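Local structure of hypothetical protein UNP Q5LQD5_SILPO (Silicibacter pomeroyi, 2IMH) at residues 83-88 and 118-123. The protein is of unknown function but, as a DUF1028 family member with two packed beta-sheets flanked by helices, probably resembles the Ntn hydrolases. Sequence-based numbering, arbitrary orientation.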
loop_
_atom_site.group_PDB
_atom_site.type_symbol
_atom_site.label_atom_id
_atom_site.label_comp_id
_atom_site.label_asym_id
_atom_site.label_seq_id
_atom_site.Cartn_x
_atom_site.Cartn_y
_atom_site.Cartn_z
ATOM N N TYR A 83 1.894 -3.937 -20.685
ATOM C CA TYR A 83 2.911 -3.036 -20.143
ATOM C C TYR A 83 2.648 -2.584 -18.709
ATOM O O TYR A 83 3.270 -1.635 -18.225
ATOM C CB TYR A 83 3.071 -1.823 -21.044
ATOM C CG TYR A 83 3.758 -2.185 -22.336
ATOM C CD1 TYR A 83 5.128 -1.988 -22.494
ATOM C CD2 TYR A 83 3.043 -2.773 -23.377
ATOM C CE1 TYR A 83 5.771 -2.347 -23.682
ATOM C CE2 TYR A 83 3.669 -3.139 -24.561
ATOM C CZ TYR A 83 5.031 -2.920 -24.706
ATOM O OH TYR A 83 5.661 -3.276 -25.885
ATOM N N ARG A 84 1.739 -3.267 -18.020
ATOM C CA ARG A 84 1.425 -2.836 -16.648
ATOM C C ARG A 84 1.023 -3.996 -15.754
ATOM O O ARG A 84 0.945 -5.146 -16.207
ATOM C CB ARG A 84 0.410 -1.675 -16.616
ATOM C CG ARG A 84 -0.328 -1.402 -17.943
ATOM C CD ARG A 84 -1.332 -0.262 -17.817
ATOM N NE ARG A 84 -1.957 0.047 -19.109
ATOM C CZ ARG A 84 -1.361 0.741 -20.080
ATOM N NH1 ARG A 84 -0.128 1.224 -19.912
ATOM N NH2 ARG A 84 -2.002 0.958 -21.215
ATOM N N GLN A 85 0.794 -3.689 -14.478
ATOM C CA GLN A 85 0.660 -4.702 -13.453
ATOM C C GLN A 85 -0.313 -4.144 -12.407
ATOM O O GLN A 85 -0.249 -2.962 -12.085
ATOM C CB GLN A 85 2.024 -4.967 -12.813
ATOM C CG GLN A 85 2.005 -6.008 -11.706
ATOM C CD GLN A 85 3.395 -6.355 -11.201
ATOM O OE1 GLN A 85 4.213 -5.477 -10.930
ATOM N NE2 GLN A 85 3.657 -7.654 -11.053
ATOM N N LEU A 86 -1.213 -4.987 -11.920
ATOM C CA LEU A 86 -2.280 -4.539 -11.028
ATOM C C LEU A 86 -2.565 -5.572 -9.951
ATOM O O LEU A 86 -2.622 -6.773 -10.222
ATOM C CB LEU A 86 -3.570 -4.292 -11.837
ATOM C CG LEU A 86 -4.779 -3.757 -11.045
ATOM C CD1 LEU A 86 -4.462 -2.371 -10.470
ATOM C CD2 LEU A 86 -6.042 -3.710 -11.913
ATOM N N ALA A 87 -2.741 -5.099 -8.724
ATOM C CA ALA A 87 -3.100 -5.986 -7.632
ATOM C C ALA A 87 -4.221 -5.309 -6.870
ATOM O O ALA A 87 -4.267 -4.074 -6.765
ATOM C CB ALA A 87 -1.921 -6.215 -6.717
ATOM N N ALA A 88 -5.149 -6.101 -6.365
ATOM C CA ALA A 88 -6.292 -5.529 -5.656
ATOM C C ALA A 88 -6.709 -6.472 -4.564
ATOM O O ALA A 88 -6.640 -7.691 -4.736
ATOM C CB ALA A 88 -7.468 -5.307 -6.603
ATOM N N SER A 118 3.290 -7.905 -4.940
ATOM C CA SER A 118 3.568 -7.949 -6.393
ATOM C C SER A 118 4.739 -7.059 -6.747
ATOM O O SER A 118 5.049 -6.114 -6.032
ATOM C CB SER A 118 2.333 -7.568 -7.214
ATOM O OG SER A 118 1.879 -6.251 -6.910
ATOM N N GLY A 119 5.405 -7.347 -7.854
ATOM C CA GLY A 119 6.525 -6.506 -8.224
ATOM C C GLY A 119 7.026 -6.816 -9.609
ATOM O O GLY A 119 6.576 -7.780 -10.235
ATOM N N ASN A 120 7.955 -5.990 -10.080
ATOM C CA ASN A 120 8.577 -6.211 -11.378
ATOM C C ASN A 120 9.979 -5.608 -11.383
ATOM O O ASN A 120 10.353 -4.856 -10.471
ATOM C CB ASN A 120 7.719 -5.666 -12.532
ATOM C CG ASN A 120 7.499 -4.152 -12.445
ATOM O OD1 ASN A 120 8.265 -3.372 -13.013
ATOM N ND2 ASN A 120 6.445 -3.736 -11.734
HETATM N N MSE A 121 10.759 -5.958 -12.406
HETATM C CA MSE A 121 12.176 -5.598 -12.437
HETATM C C MSE A 121 12.901 -6.047 -11.151
HETATM O O MSE A 121 13.771 -5.339 -10.632
HETATM C CB MSE A 121 12.328 -4.088 -12.687
HETATM C CG MSE A 121 13.750 -3.602 -12.940
HETATM SE SE MSE A 121 14.612 -4.502 -14.434
HETATM C CE MSE A 121 15.688 -5.806 -13.459
ATOM N N LEU A 122 12.534 -7.222 -10.643
ATOM C CA LEU A 122 13.110 -7.775 -9.436
ATOM C C LEU A 122 14.374 -8.564 -9.773
ATOM O O LEU A 122 14.524 -9.077 -10.894
ATOM C CB LEU A 122 12.100 -8.707 -8.768
ATOM C CG LEU A 122 10.699 -8.145 -8.476
ATOM C CD1 LEU A 122 9.773 -9.259 -8.023
ATOM C CD2 LEU A 122 10.762 -7.037 -7.416
ATOM N N GLY A 123 15.266 -8.684 -8.796
ATOM C CA GLY A 123 16.500 -9.456 -8.999
ATOM C C GLY A 123 16.319 -10.959 -8.868
ATOM O O GLY A 123 17.115 -11.733 -9.404
#
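Gln85 and Ala87 lie opposite Gly119 and Ser118 across the interface of two stacked antiparallel sheets, the inner layers of what is probably an alpha-beta-beta-alpha sandwich: Gln85 CA is 8.1 Å from Gly119 CA, and Ala87 CA 7.1 Å from Ser118 CA. The portions 85-88 and 118-120 of strands 85-90 and 115-120 run nearly antiparallel (169°), but their axes come no closer than 8.0 Å, a layer spacing too wide for backbone pairing. Strand 85-90 instead pairs with neighbours in its own sheet, and Leu86, on its other face, packs on helices 51-62 and 67-76.

Side chains therefore make the bridge. With CG anti to the backbone N and the chain extended beyond it, Gln85 carries its amide straight across to the other layer. Its NE2 donates to Gly119 O at 3.0 Å, approaching 55° above that carbonyl plane although the acceptor lies in the glutamine's own amide plane. In return, Asn120 ND2 reaches Gln85 OE1 at 2.9 Å in a fairly straight bond (159° at the hydrogen), tilted from the plane of the Gln85 carbonyl, the two amides being skewed rather than coplanar. Each end of the Gln85 amide has a second partner, Thr99 OG1 for NE2 and Gln45 NE2 for OE1, and these four bonds fix its rotation and satisfy both polar ends in a buried setting. Replacing Gln85 with a leucine would probably leave Gly119 O and Asn120 ND2 without their mates across the interface, burying polar atoms against a hydrocarbon.

Two residues along strand 85-90, the contact is smaller and less polar: the methyl CB of Ala87 rests 3.8 Å from Ser118 OG, the hydroxyl that also makes a weak hydrogen bond to Ser6 OG.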